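Local coordinates for protein fluvirucin B1 DH domain from module 1 (Actinomadura vulgaris, PDB 6OBV) that probably removes water from a beta-hydroxyacyl intermediate, as the dehydratase domain of the first extension module of the fluvirucin B1 polyketide synthase, at residues Glu244-Pro249 with Arg298-Gly303; Gly72-Phe77 with Pro106-Gly111; Gly177-Leu182 with Ala192-Lys197. One frame throughout, in Å; residues are numbered along the deposited sequence.

Interaction 1 (Glu244-Pro249 with Arg298-Gly303)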
ATOM      1  N   GLU A 244      36.446  13.356 -19.289  1.00 51.76           N
ATOM      2  CA  GLU A 244      35.666  13.428 -20.509  1.00 54.57           C
ATOM      3  C   GLU A 244      34.391  12.608 -20.337  1.00 57.28           C
ATOM      4  O   GLU A 244      34.423  11.497 -19.794  1.00 55.26           O
ATOM      5  CB  GLU A 244      36.486  12.899 -21.686  1.00 54.64           C
ATOM      6  CG  GLU A 244      37.914  13.434 -21.741  1.00 59.10           C
ATOM      7  CD  GLU A 244      37.984  14.840 -22.296  1.00 64.36           C
ATOM      8  OE1 GLU A 244      37.063  15.219 -23.051  1.00 69.45           O
ATOM      9  OE2 GLU A 244      38.959  15.562 -21.989  1.00 65.20           O
ATOM     10  N   GLY A 245      33.265  13.168 -20.768  1.00 54.87           N
ATOM     11  CA  GLY A 245      32.031  12.419 -20.847  1.00 45.13           C
ATOM     12  C   GLY A 245      31.164  12.560 -19.610  1.00 44.93           C
ATOM     13  O   GLY A 245      31.605  12.977 -18.537  1.00 41.82           O
ATOM     14  N   VAL A 246      29.902  12.196 -19.778  1.00 41.46           N
ATOM     15  CA  VAL A 246      28.913  12.260 -18.712  1.00 35.25           C
ATOM     16  C   VAL A 246      28.957  10.957 -17.926  1.00 36.26           C
ATOM     17  O   VAL A 246      29.048   9.866 -18.506  1.00 34.75           O
ATOM     18  CB  VAL A 246      27.510  12.521 -19.295  1.00 37.35           C
ATOM     19  CG1 VAL A 246      26.449  12.458 -18.203  1.00 35.09           C
ATOM     20  CG2 VAL A 246      27.486  13.850 -20.045  1.00 37.25           C
ATOM     21  N   ALA A 247      28.910  11.062 -16.599  1.00 33.12           N
ATOM     22  CA  ALA A 247      28.801   9.887 -15.745  1.00 36.14           C
ATOM     23  C   ALA A 247      27.755  10.183 -14.688  1.00 37.66           C
ATOM     24  O   ALA A 247      27.667  11.313 -14.209  1.00 37.71           O
ATOM     25  CB  ALA A 247      30.136   9.512 -15.078  1.00 32.86           C
ATOM     26  N   LEU A 248      26.951   9.175 -14.348  1.00 33.59           N
ATOM     27  CA  LEU A 248      25.910   9.328 -13.339  1.00 35.57           C
ATOM     28  C   LEU A 248      26.160   8.373 -12.178  1.00 31.92           C
ATOM     29  O   LEU A 248      26.744   7.303 -12.372  1.00 31.80           O
ATOM     30  CB  LEU A 248      24.515   9.048 -13.914  1.00 37.82           C
ATOM     31  CG  LEU A 248      24.081   9.880 -15.121  1.00 41.86           C
ATOM     32  CD1 LEU A 248      22.734   9.379 -15.636  1.00 39.74           C
ATOM     33  CD2 LEU A 248      24.019  11.343 -14.744  1.00 35.69           C
ATOM     34  N   PRO A 249      25.734   8.735 -10.968  1.00 34.37           N
ATOM     35  CA  PRO A 249      25.829   7.807  -9.831  1.00 34.93           C
ATOM     36  C   PRO A 249      25.240   6.446 -10.168  1.00 34.93           C
ATOM     37  O   PRO A 249      24.240   6.334 -10.880  1.00 35.18           O
ATOM     38  CB  PRO A 249      25.015   8.503  -8.733  1.00 34.53           C
ATOM     39  CG  PRO A 249      25.060   9.957  -9.086  1.00 34.17           C
ATOM     40  CD  PRO A 249      25.138  10.031 -10.594  1.00 32.92           C
ATOM     41  N   ARG A 298      29.071   5.849 -13.222  1.00 38.19           N
ATOM     42  CA  ARG A 298      29.296   5.074 -14.434  1.00 41.84           C
ATOM     43  C   ARG A 298      29.113   5.966 -15.655  1.00 35.52           C
ATOM     44  O   ARG A 298      28.183   6.779 -15.701  1.00 32.17           O
ATOM     45  CB  ARG A 298      28.343   3.868 -14.518  1.00 54.55           C
ATOM     46  CG  ARG A 298      26.863   4.216 -14.363  1.00 68.60           C
ATOM     47  CD  ARG A 298      25.966   3.214 -15.081  1.00 79.54           C
ATOM     48  NE  ARG A 298      25.666   3.608 -16.457  1.00 85.20           N
ATOM     49  CZ  ARG A 298      25.816   2.813 -17.516  1.00 85.83           C
ATOM     50  NH1 ARG A 298      26.270   1.576 -17.372  1.00 87.29           N
ATOM     51  NH2 ARG A 298      25.511   3.254 -18.724  1.00 83.13           N
ATOM     52  N   PRO A 299      29.987   5.843 -16.648  1.00 33.29           N
ATOM     53  CA  PRO A 299      29.854   6.668 -17.854  1.00 37.23           C
ATOM     54  C   PRO A 299      28.555   6.364 -18.597  1.00 34.94           C
ATOM     55  O   PRO A 299      28.134   5.210 -18.716  1.00 38.74           O
ATOM     56  CB  PRO A 299      31.084   6.280 -18.686  1.00 33.94           C
ATOM     57  CG  PRO A 299      32.004   5.570 -17.738  1.00 27.51           C
ATOM     58  CD  PRO A 299      31.134   4.926 -16.715  1.00 30.30           C
ATOM     59  N   LEU A 300      27.913   7.416 -19.084  1.00 34.88           N
ATOM     60  CA  LEU A 300      26.704   7.249 -19.876  1.00 34.64           C
ATOM     61  C   LEU A 300      27.069   6.968 -21.322  1.00 35.23           C
ATOM     62  O   LEU A 300      27.823   7.743 -21.919  1.00 40.44           O
ATOM     63  CB  LEU A 300      25.842   8.489 -19.815  1.00 39.98           C
ATOM     64  CG  LEU A 300      24.650   8.379 -18.879  1.00 43.39           C
ATOM     65  CD1 LEU A 300      23.857   9.665 -18.974  1.00 44.95           C
ATOM     66  CD2 LEU A 300      23.784   7.133 -19.184  1.00 38.91           C
ATOM     67  N   PRO A 301      26.565   5.896 -21.920  1.00 35.59           N
ATOM     68  CA  PRO A 301      26.835   5.660 -23.338  1.00 36.37           C
ATOM     69  C   PRO A 301      26.189   6.745 -24.187  1.00 34.42           C
ATOM     70  O   PRO A 301      25.022   7.100 -23.996  1.00 29.72           O
ATOM     71  CB  PRO A 301      26.213   4.282 -23.584  1.00 38.70           C
ATOM     72  CG  PRO A 301      25.137   4.173 -22.560  1.00 37.31           C
ATOM     73  CD  PRO A 301      25.687   4.862 -21.348  1.00 40.09           C
ATOM     74  N   ALA A 302      26.979   7.314 -25.094  1.00 42.70           N
ATOM     75  CA  ALA A 302      26.424   8.197 -26.105  1.00 39.79           C
ATOM     76  C   ALA A 302      25.278   7.493 -26.828  1.00 37.85           C
ATOM     77  O   ALA A 302      25.417   6.347 -27.269  1.00 40.28           O
ATOM     78  CB  ALA A 302      27.510   8.612 -27.101  1.00 40.06           C
ATOM     79  N   GLY A 303      24.136   8.170 -26.915  1.00 29.86           N
ATOM     80  CA  GLY A 303      22.975   7.633 -27.587  1.00 34.08           C
ATOM     81  C   GLY A 303      22.108   6.727 -26.746  1.00 38.78           C
ATOM     82  O   GLY A 303      21.110   6.200 -27.257  1.00 40.47           O
TER
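Leu-300 reaches back over Val-246 and Leu-248 where strand 247-257 begins and strand 288-299 ends. These antiparallel neighbours lie in the second half of the double-hotdog fold expected of a polyketide synthase dehydratase. Leu-248 and Pro-249 open the Leu-Pro-Phe-x-Trp sequence motif of these domains. Three backbone bonds hold the strands together. Leu-248 and Arg-298 form a hydrogen-bonded pair, with Leu-248 N to Arg-298 O at 3.0 Å and Arg-298 N to Leu-248 O at 2.9 Å. Ala-247 and Pro-299 form the next, non-hydrogen-bonded pair. Pro-299 has no N-H to give, and none is needed at this position of the ladder. One residue on, Leu-300 N donates to Val-246 O at 2.8 Å, almost straight at 173°.

The side chain of Leu-300 can be followed outward from there. Its CB sits 3.7 Å from Val-246 O, the same oxygen that its own N-H grips. Its CG then comes to 3.9 Å from Leu-248 CD1. Its tip, CD1, touches two partners: Leu-248 CD1 at 3.5 Å and Val-246 CG1 at 3.9 Å. The first torsion, at -102°, lies off a staggered value while CD1 rests on both. The Leu-300 and Val-246 side chains lie side by side and point the same way, whereas Leu-248 meets Leu-300 at a slant. Leu-305 packs on the same leucine from further along the chain.

Arg-298 shares a face of the strand pair with Leu-248. Its CG lies 3.7 Å from Leu-248 O, and the chain then bends at chi3. The guanidinium meets Pro-301 CG at its edge, in plane. Ala-247 and Pro-299 occupy the opposite face. Ala-247 N is not used between the strands and hydrogen-bonds to Tyr-187 OH.

Interaction 2 (Gly72-Phe77 with Pro106-Gly111)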
ATOM      1  N   GLY A  72      21.094  16.168 -21.803  1.00 48.80           N
ATOM      2  CA  GLY A  72      20.522  16.712 -23.023  1.00 52.76           C
ATOM      3  C   GLY A  72      19.114  17.193 -22.744  1.00 53.78           C
ATOM      4  O   GLY A  72      18.853  17.865 -21.735  1.00 55.91           O
ATOM      5  N   GLU A  73      18.183  16.831 -23.623  1.00 55.23           N
ATOM      6  CA  GLU A  73      16.789  17.220 -23.451  1.00 59.14           C
ATOM      7  C   GLU A  73      15.983  16.193 -22.658  1.00 51.64           C
ATOM      8  O   GLU A  73      14.754  16.324 -22.561  1.00 46.12           O
ATOM      9  CB  GLU A  73      16.133  17.478 -24.814  1.00 71.26           C
ATOM     10  CG  GLU A  73      16.802  18.574 -25.669  1.00 81.35           C
ATOM     11  CD  GLU A  73      16.937  19.924 -24.957  1.00 86.64           C
ATOM     12  OE1 GLU A  73      16.184  20.197 -23.993  1.00 87.12           O
ATOM     13  OE2 GLU A  73      17.813  20.718 -25.373  1.00 91.36           O
ATOM     14  N   THR A  74      16.645  15.194 -22.071  1.00 43.48           N
ATOM     15  CA  THR A  74      15.982  14.133 -21.325  1.00 39.17           C
ATOM     16  C   THR A  74      15.996  14.471 -19.843  1.00 42.21           C
ATOM     17  O   THR A  74      17.069  14.582 -19.242  1.00 46.02           O
ATOM     18  CB  THR A  74      16.680  12.793 -21.546  1.00 36.02           C
ATOM     19  OG1 THR A  74      16.620  12.447 -22.927  1.00 40.38           O
ATOM     20  CG2 THR A  74      15.991  11.693 -20.737  1.00 34.93           C
ATOM     21  N   VAL A  75      14.813  14.609 -19.253  1.00 36.35           N
ATOM     22  CA  VAL A  75      14.697  14.805 -17.814  1.00 32.61           C
ATOM     23  C   VAL A  75      14.842  13.448 -17.136  1.00 36.12           C
ATOM     24  O   VAL A  75      14.105  12.506 -17.455  1.00 32.05           O
ATOM     25  CB  VAL A  75      13.357  15.468 -17.455  1.00 31.94           C
ATOM     26  CG1 VAL A  75      13.256  15.692 -15.958  1.00 26.84           C
ATOM     27  CG2 VAL A  75      13.206  16.775 -18.210  1.00 34.28           C
ATOM     28  N   LEU A  76      15.798  13.349 -16.205  1.00 32.61           N
ATOM     29  CA  LEU A  76      16.096  12.129 -15.463  1.00 29.59           C
ATOM     30  C   LEU A  76      15.938  12.384 -13.976  1.00 30.51           C
ATOM     31  O   LEU A  76      16.500  13.353 -13.447  1.00 27.63           O
ATOM     32  CB  LEU A  76      17.528  11.650 -15.712  1.00 25.93           C
ATOM     33  CG  LEU A  76      17.756  11.134 -17.123  1.00 29.35           C
ATOM     34  CD1 LEU A  76      19.242  10.913 -17.354  1.00 29.37           C
ATOM     35  CD2 LEU A  76      16.955   9.857 -17.314  1.00 29.24           C
ATOM     36  N   PHE A  77      15.204  11.507 -13.306  1.00 26.03           N
ATOM     37  CA  PHE A  77      15.148  11.561 -11.856  1.00 31.72           C
ATOM     38  C   PHE A  77      16.562  11.375 -11.305  1.00 26.65           C
ATOM     39  O   PHE A  77      17.283  10.482 -11.762  1.00 28.34           O
ATOM     40  CB  PHE A  77      14.200  10.483 -11.331  1.00 31.98           C
ATOM     41  CG  PHE A  77      13.880  10.601  -9.855  1.00 26.96           C
ATOM     42  CD1 PHE A  77      12.990  11.568  -9.393  1.00 28.31           C
ATOM     43  CD2 PHE A  77      14.446   9.717  -8.940  1.00 26.20           C
ATOM     44  CE1 PHE A  77      12.691  11.668  -8.041  1.00 28.79           C
ATOM     45  CE2 PHE A  77      14.151   9.798  -7.582  1.00 24.18           C
ATOM     46  CZ  PHE A  77      13.262  10.771  -7.131  1.00 30.27           C
ATOM     47  N   PRO A 106      17.500   3.907 -15.342  1.00 33.36           N
ATOM     48  CA  PRO A 106      17.158   5.322 -15.233  1.00 34.96           C
ATOM     49  C   PRO A 106      15.647   5.503 -15.263  1.00 34.26           C
ATOM     50  O   PRO A 106      14.913   4.697 -15.845  1.00 34.98           O
ATOM     51  CB  PRO A 106      17.837   5.949 -16.455  1.00 41.82           C
ATOM     52  CG  PRO A 106      18.262   4.789 -17.312  1.00 44.84           C
ATOM     53  CD  PRO A 106      18.453   3.634 -16.426  1.00 39.13           C
ATOM     54  N   LEU A 107      15.191   6.548 -14.571  1.00 26.51           N
ATOM     55  CA  LEU A 107      13.789   6.957 -14.535  1.00 28.39           C
ATOM     56  C   LEU A 107      13.687   8.258 -15.315  1.00 28.45           C
ATOM     57  O   LEU A 107      14.152   9.305 -14.845  1.00 30.65           O
ATOM     58  CB  LEU A 107      13.300   7.141 -13.097  1.00 25.26           C
ATOM     59  CG  LEU A 107      11.969   7.881 -12.913  1.00 26.25           C
ATOM     60  CD1 LEU A 107      10.817   7.243 -13.734  1.00 27.88           C
ATOM     61  CD2 LEU A 107      11.612   7.962 -11.441  1.00 26.52           C
ATOM     62  N   VAL A 108      13.129   8.178 -16.524  1.00 28.83           N
ATOM     63  CA  VAL A 108      12.875   9.349 -17.353  1.00 25.37           C
ATOM     64  C   VAL A 108      11.560   9.978 -16.910  1.00 34.45           C
ATOM     65  O   VAL A 108      10.551   9.278 -16.737  1.00 30.68           O
ATOM     66  CB  VAL A 108      12.819   8.959 -18.842  1.00 27.93           C
ATOM     67  CG1 VAL A 108      12.193  10.059 -19.662  1.00 32.01           C
ATOM     68  CG2 VAL A 108      14.199   8.631 -19.382  1.00 33.52           C
ATOM     69  N   ILE A 109      11.560  11.298 -16.735  1.00 29.62           N
ATOM     70  CA  ILE A 109      10.339  12.052 -16.466  1.00 31.59           C
ATOM     71  C   ILE A 109       9.870  12.665 -17.770  1.00 35.13           C
ATOM     72  O   ILE A 109      10.537  13.550 -18.314  1.00 33.90           O
ATOM     73  CB  ILE A 109      10.557  13.162 -15.425  1.00 28.65           C
ATOM     74  CG1 ILE A 109      11.313  12.656 -14.193  1.00 32.36           C
ATOM     75  CG2 ILE A 109       9.202  13.778 -15.083  1.00 31.03           C
ATOM     76  CD1 ILE A 109      10.508  11.761 -13.282  1.00 32.61           C
ATOM     77  N   GLU A 110       8.708  12.243 -18.255  1.00 41.14           N
ATOM     78  CA  GLU A 110       8.214  12.691 -19.553  1.00 47.99           C
ATOM     79  C   GLU A 110       7.294  13.893 -19.354  1.00 42.87           C
ATOM     80  O   GLU A 110       6.104  13.739 -19.070  1.00 35.06           O
ATOM     81  CB  GLU A 110       7.502  11.551 -20.273  1.00 60.47           C
ATOM     82  CG  GLU A 110       7.442  11.726 -21.784  1.00 75.99           C
ATOM     83  CD  GLU A 110       8.815  11.984 -22.404  1.00 85.11           C
ATOM     84  OE1 GLU A 110       9.720  11.131 -22.237  1.00 82.90           O
ATOM     85  OE2 GLU A 110       8.981  13.040 -23.064  1.00 91.61           O
ATOM     86  N   GLY A 111       7.843  15.095 -19.518  1.00 43.71           N
ATOM     87  CA  GLY A 111       7.019  16.295 -19.408  1.00 45.00           C
ATOM     88  C   GLY A 111       6.482  16.455 -17.997  1.00 41.88           C
ATOM     89  O   GLY A 111       7.175  16.193 -17.006  1.00 31.11           O
TER
HETATM   90  O   HOH W   1      12.353  13.628 -20.633  1.00 39.26           O
HETATM   91  O   HOH W   2      16.973   7.819 -13.051  1.00 18.27           O
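Two direct backbone bonds join Val-75 to Ile-109 and Phe-77 to Leu-107. Phe-77 N gives its hydrogen to Leu-107 O at 2.9 Å, nearly end-on to the carbonyl. Ile-109 N reaches Val-75 O, also at 2.9 Å, but from above the carbonyl plane. A water extends the pairing at each end. One accepts from Val-75 N and donates to Ile-109 O. The other accepts from Leu-107 N, at 2.7 Å, and donates to Phe-77 O. Leu-76 O hydrogen-bonds with His-69 ND1, which probably helps to set that ring.

Between the direct bonds, Leu-76 and Val-108 make a single beta bridge. End to end, residues 74-77 and 106-109 run 104° apart, consistent with so short a pairing. Residues 72-77 belong to the HxxxGxxxxP dehydratase motif, with Glu-73 at the usual glycine position. It starts at His-69, probably the catalytic histidine, as in related dehydratases.

Val-75 CG1 packs on Ile-109 CB at 3.7 Å. Phe-77 CB lies 3.6 Å from Leu-107 CD2. With CG anti to the backbone N (chi1 -170°), the Phe-77 ring leads away from the loop and meets Phe-82 of helix 79-92 edge-to-face.

Val-108 CG2 touches Leu-76 CD2 at 3.7 Å and, crossing at about a right angle, Thr-74 CG2 at 3.8 Å. Thr-74 OG1 bonds Leu-305 O. Pro-106 CB reaches Leu-76 CD2 at 4.1 Å.

Interaction 3 (Gly177-Leu182 with Ala192-Lys197)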
ATOM      1  N   GLY A 177      33.002  29.452 -14.426  1.00 36.35           N
ATOM      2  CA  GLY A 177      32.623  28.749 -15.637  1.00 38.09           C
ATOM      3  C   GLY A 177      32.293  27.273 -15.473  1.00 43.13           C
ATOM      4  O   GLY A 177      32.081  26.582 -16.477  1.00 44.20           O
ATOM      5  N   HIS A 178      32.210  26.773 -14.236  1.00 39.51           N
ATOM      6  CA  HIS A 178      32.104  25.334 -14.008  1.00 35.84           C
ATOM      7  C   HIS A 178      30.842  24.744 -14.632  1.00 35.90           C
ATOM      8  O   HIS A 178      30.902  23.736 -15.352  1.00 40.94           O
ATOM      9  CB  HIS A 178      32.141  25.049 -12.506  1.00 35.61           C
ATOM     10  CG  HIS A 178      32.245  23.596 -12.178  1.00 39.07           C
ATOM     11  ND1 HIS A 178      33.416  22.887 -12.328  1.00 43.56           N
ATOM     12  CD2 HIS A 178      31.320  22.712 -11.738  1.00 38.54           C
ATOM     13  CE1 HIS A 178      33.208  21.628 -11.979  1.00 42.07           C
ATOM     14  NE2 HIS A 178      31.944  21.494 -11.627  1.00 37.22           N
ATOM     15  N   TYR A 179      29.674  25.327 -14.349  1.00 31.23           N
ATOM     16  CA  TYR A 179      28.453  24.736 -14.891  1.00 34.08           C
ATOM     17  C   TYR A 179      28.364  24.894 -16.403  1.00 36.97           C
ATOM     18  O   TYR A 179      27.777  24.038 -17.072  1.00 34.92           O
ATOM     19  CB  TYR A 179      27.224  25.320 -14.211  1.00 34.93           C
ATOM     20  CG  TYR A 179      27.001  24.677 -12.872  1.00 35.24           C
ATOM     21  CD1 TYR A 179      26.542  23.360 -12.775  1.00 32.71           C
ATOM     22  CD2 TYR A 179      27.291  25.368 -11.693  1.00 33.90           C
ATOM     23  CE1 TYR A 179      26.354  22.755 -11.534  1.00 29.50           C
ATOM     24  CE2 TYR A 179      27.110  24.776 -10.450  1.00 30.07           C
ATOM     25  CZ  TYR A 179      26.643  23.478 -10.381  1.00 28.01           C
ATOM     26  OH  TYR A 179      26.462  22.916  -9.156  1.00 28.91           O
ATOM     27  N   GLU A 180      28.961  25.949 -16.961  1.00 42.67           N
ATOM     28  CA  GLU A 180      29.048  26.052 -18.414  1.00 43.12           C
ATOM     29  C   GLU A 180      29.901  24.922 -18.990  1.00 43.64           C
ATOM     30  O   GLU A 180      29.574  24.359 -20.044  1.00 43.15           O
ATOM     31  CB  GLU A 180      29.609  27.422 -18.807  1.00 43.91           C
ATOM     32  CG  GLU A 180      29.049  27.978 -20.117  1.00 54.83           C
ATOM     33  CD  GLU A 180      29.798  29.226 -20.610  1.00 62.59           C
ATOM     34  OE1 GLU A 180      29.934  29.399 -21.841  1.00 65.04           O
ATOM     35  OE2 GLU A 180      30.252  30.035 -19.767  1.00 62.38           O
ATOM     36  N   ALA A 181      30.995  24.576 -18.307  1.00 39.02           N
ATOM     37  CA  ALA A 181      31.806  23.431 -18.716  1.00 39.80           C
ATOM     38  C   ALA A 181      31.009  22.138 -18.631  1.00 44.91           C
ATOM     39  O   ALA A 181      31.030  21.316 -19.558  1.00 45.22           O
ATOM     40  CB  ALA A 181      33.060  23.330 -17.841  1.00 38.70           C
ATOM     41  N   LEU A 182      30.313  21.928 -17.512  1.00 42.19           N
ATOM     42  CA  LEU A 182      29.532  20.707 -17.362  1.00 44.58           C
ATOM     43  C   LEU A 182      28.466  20.610 -18.449  1.00 46.09           C
ATOM     44  O   LEU A 182      28.181  19.520 -18.959  1.00 43.49           O
ATOM     45  CB  LEU A 182      28.902  20.648 -15.965  1.00 36.95           C
ATOM     46  CG  LEU A 182      29.890  20.456 -14.805  1.00 36.52           C
ATOM     47  CD1 LEU A 182      29.208  20.521 -13.443  1.00 30.49           C
ATOM     48  CD2 LEU A 182      30.649  19.155 -14.944  1.00 38.79           C
ATOM     49  N   ALA A 192      17.902  24.677 -10.388  1.00 31.51           N
ATOM     50  CA  ALA A 192      17.767  24.044  -9.076  1.00 32.59           C
ATOM     51  C   ALA A 192      18.943  23.135  -8.729  1.00 33.36           C
ATOM     52  O   ALA A 192      19.183  22.876  -7.540  1.00 32.48           O
ATOM     53  CB  ALA A 192      16.465  23.237  -9.010  1.00 27.94           C
ATOM     54  N   PHE A 193      19.672  22.646  -9.732  1.00 25.37           N
ATOM     55  CA  PHE A 193      20.779  21.724  -9.530  1.00 25.02           C
ATOM     56  C   PHE A 193      22.137  22.384  -9.663  1.00 29.01           C
ATOM     57  O   PHE A 193      23.148  21.682  -9.645  1.00 38.87           O
ATOM     58  CB  PHE A 193      20.662  20.554 -10.508  1.00 24.61           C
ATOM     59  CG  PHE A 193      19.750  19.488 -10.009  1.00 27.94           C
ATOM     60  CD1 PHE A 193      20.257  18.359  -9.389  1.00 24.48           C
ATOM     61  CD2 PHE A 193      18.372  19.656 -10.075  1.00 29.31           C
ATOM     62  CE1 PHE A 193      19.406  17.399  -8.877  1.00 21.32           C
ATOM     63  CE2 PHE A 193      17.504  18.681  -9.577  1.00 29.18           C
ATOM     64  CZ  PHE A 193      18.025  17.559  -8.971  1.00 22.28           C
ATOM     65  N   GLN A 194      22.185  23.704  -9.790  1.00 28.78           N
ATOM     66  CA  GLN A 194      23.461  24.426  -9.873  1.00 29.62           C
ATOM     67  C   GLN A 194      23.912  24.932  -8.509  1.00 26.34           C
ATOM     68  O   GLN A 194      24.308  26.080  -8.365  1.00 35.73           O
ATOM     69  CB  GLN A 194      23.340  25.578 -10.862  1.00 30.99           C
ATOM     70  CG  GLN A 194      23.141  25.125 -12.314  1.00 37.14           C
ATOM     71  CD  GLN A 194      22.778  26.269 -13.238  1.00 43.51           C
ATOM     72  OE1 GLN A 194      22.863  27.438 -12.863  1.00 47.96           O
ATOM     73  NE2 GLN A 194      22.354  25.936 -14.452  1.00 44.29           N
ATOM     74  N   GLY A 195      23.909  24.051  -7.502  1.00 27.32           N
ATOM     75  CA  GLY A 195      24.167  24.457  -6.133  1.00 28.03           C
ATOM     76  C   GLY A 195      25.618  24.638  -5.731  1.00 29.73           C
ATOM     77  O   GLY A 195      25.863  25.122  -4.627  1.00 24.96           O
ATOM     78  N   LEU A 196      26.585  24.254  -6.556  1.00 31.55           N
ATOM     79  CA  LEU A 196      27.986  24.402  -6.170  1.00 31.63           C
ATOM     80  C   LEU A 196      28.379  25.870  -6.228  1.00 33.27           C
ATOM     81  O   LEU A 196      28.287  26.502  -7.288  1.00 33.66           O
ATOM     82  CB  LEU A 196      28.879  23.576  -7.089  1.00 33.94           C
ATOM     83  CG  LEU A 196      30.386  23.787  -6.924  1.00 38.98           C
ATOM     84  CD1 LEU A 196      30.828  23.368  -5.534  1.00 22.47           C
ATOM     85  CD2 LEU A 196      31.182  23.043  -8.009  1.00 31.76           C
ATOM     86  N   LYS A 197      28.806  26.424  -5.094  1.00 33.18           N
ATOM     87  CA  LYS A 197      29.127  27.844  -5.016  1.00 33.67           C
ATOM     88  C   LYS A 197      30.616  28.123  -4.877  1.00 38.82           C
ATOM     89  O   LYS A 197      31.141  29.014  -5.559  1.00 39.55           O
ATOM     90  CB  LYS A 197      28.373  28.494  -3.843  1.00 34.74           C
ATOM     91  CG  LYS A 197      26.848  28.340  -3.889  1.00 34.19           C
ATOM     92  CD  LYS A 197      26.251  28.927  -5.169  1.00 43.47           C
ATOM     93  CE  LYS A 197      24.790  28.531  -5.352  1.00 49.73           C
ATOM     94  NZ  LYS A 197      24.324  28.704  -6.760  1.00 54.39           N
TER
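The ring of Tyr-179 lies with one face against Gln-194. Gln-194 CA sits over that face, 3.8 Å from the ring centroid, in a CH-pi contact. Gln-194 CB lies 3.8 Å above the ring plane, over its centre. The glutamine chain then runs back along the ring, and its CG comes to 3.9 Å from Tyr-179 CD1. Its amide plane is turned 28° from the ring plane. At the ring's edge, in plane, is Leu-196 N. Tyr-179 CG is anti to its carbonyl carbon (chi1 -80°), which sends the ring off the helix and toward the turn.

Leu-196 N donates to Tyr-179 OH at 2.9 Å, with an angle of 163° at the hydrogen. Gly-195 N is also near this oxygen, but its angle is too poor for a bond. Leu-196 CB comes within 3.2 Å of the same hydroxyl. His-178 meets Leu-196 through its ring: His-178 CD2 is 3.7 Å from Leu-196 CD2. The two side chains cross at about a right angle. His-178 NE2 makes a weak hydrogen bond with His-235 O.

The contact joins the first turn of helix 178-185 to the start of strand 196-202. Residues 192-197 follow the GYGP motif of polyketide synthase dehydratases. Phe-193 packs on His-69 and Asp-231, probably the catalytic pair, as in relatives. His-235 is at the last position of the DxxxQ/H motif that begins at Asp-231.

Two further bonds hold the turn. Lys-197 NZ donates to Gln-194 O at 3.1 Å, and Gln-194 NE2 bonds Tyr-189 O. Tyr-179 OH has a second hydrogen bond, with His-235 ND1. These two bonds would fix the hydroxyl and probably help to orient the His-235 ring, so the tyrosine couples helix, strand and His-235.

In the fold
From the N terminus, interaction 2 comes first. It closes a loop of 28 residues that holds helix 79-92 and strand 97-103. Interaction 3 closes a loop of nine residues and ties helix 178-185 to strand 196-202, in the same strand array as interaction 1. Interaction 1 comes last and spans 48 residues, mostly strand. The three are in series, and none nests in or crosses another. Interactions 1 and 2 touch, with Leu-248 CD1 4.2 Å from Leu-76 CD1. This joins the pair of strands 247-257 and 288-299 to the segment leading into helix 79-92. Interactions 2 and 3 do not touch, but both meet His-69, through Leu-76 O and the Phe-193 ring.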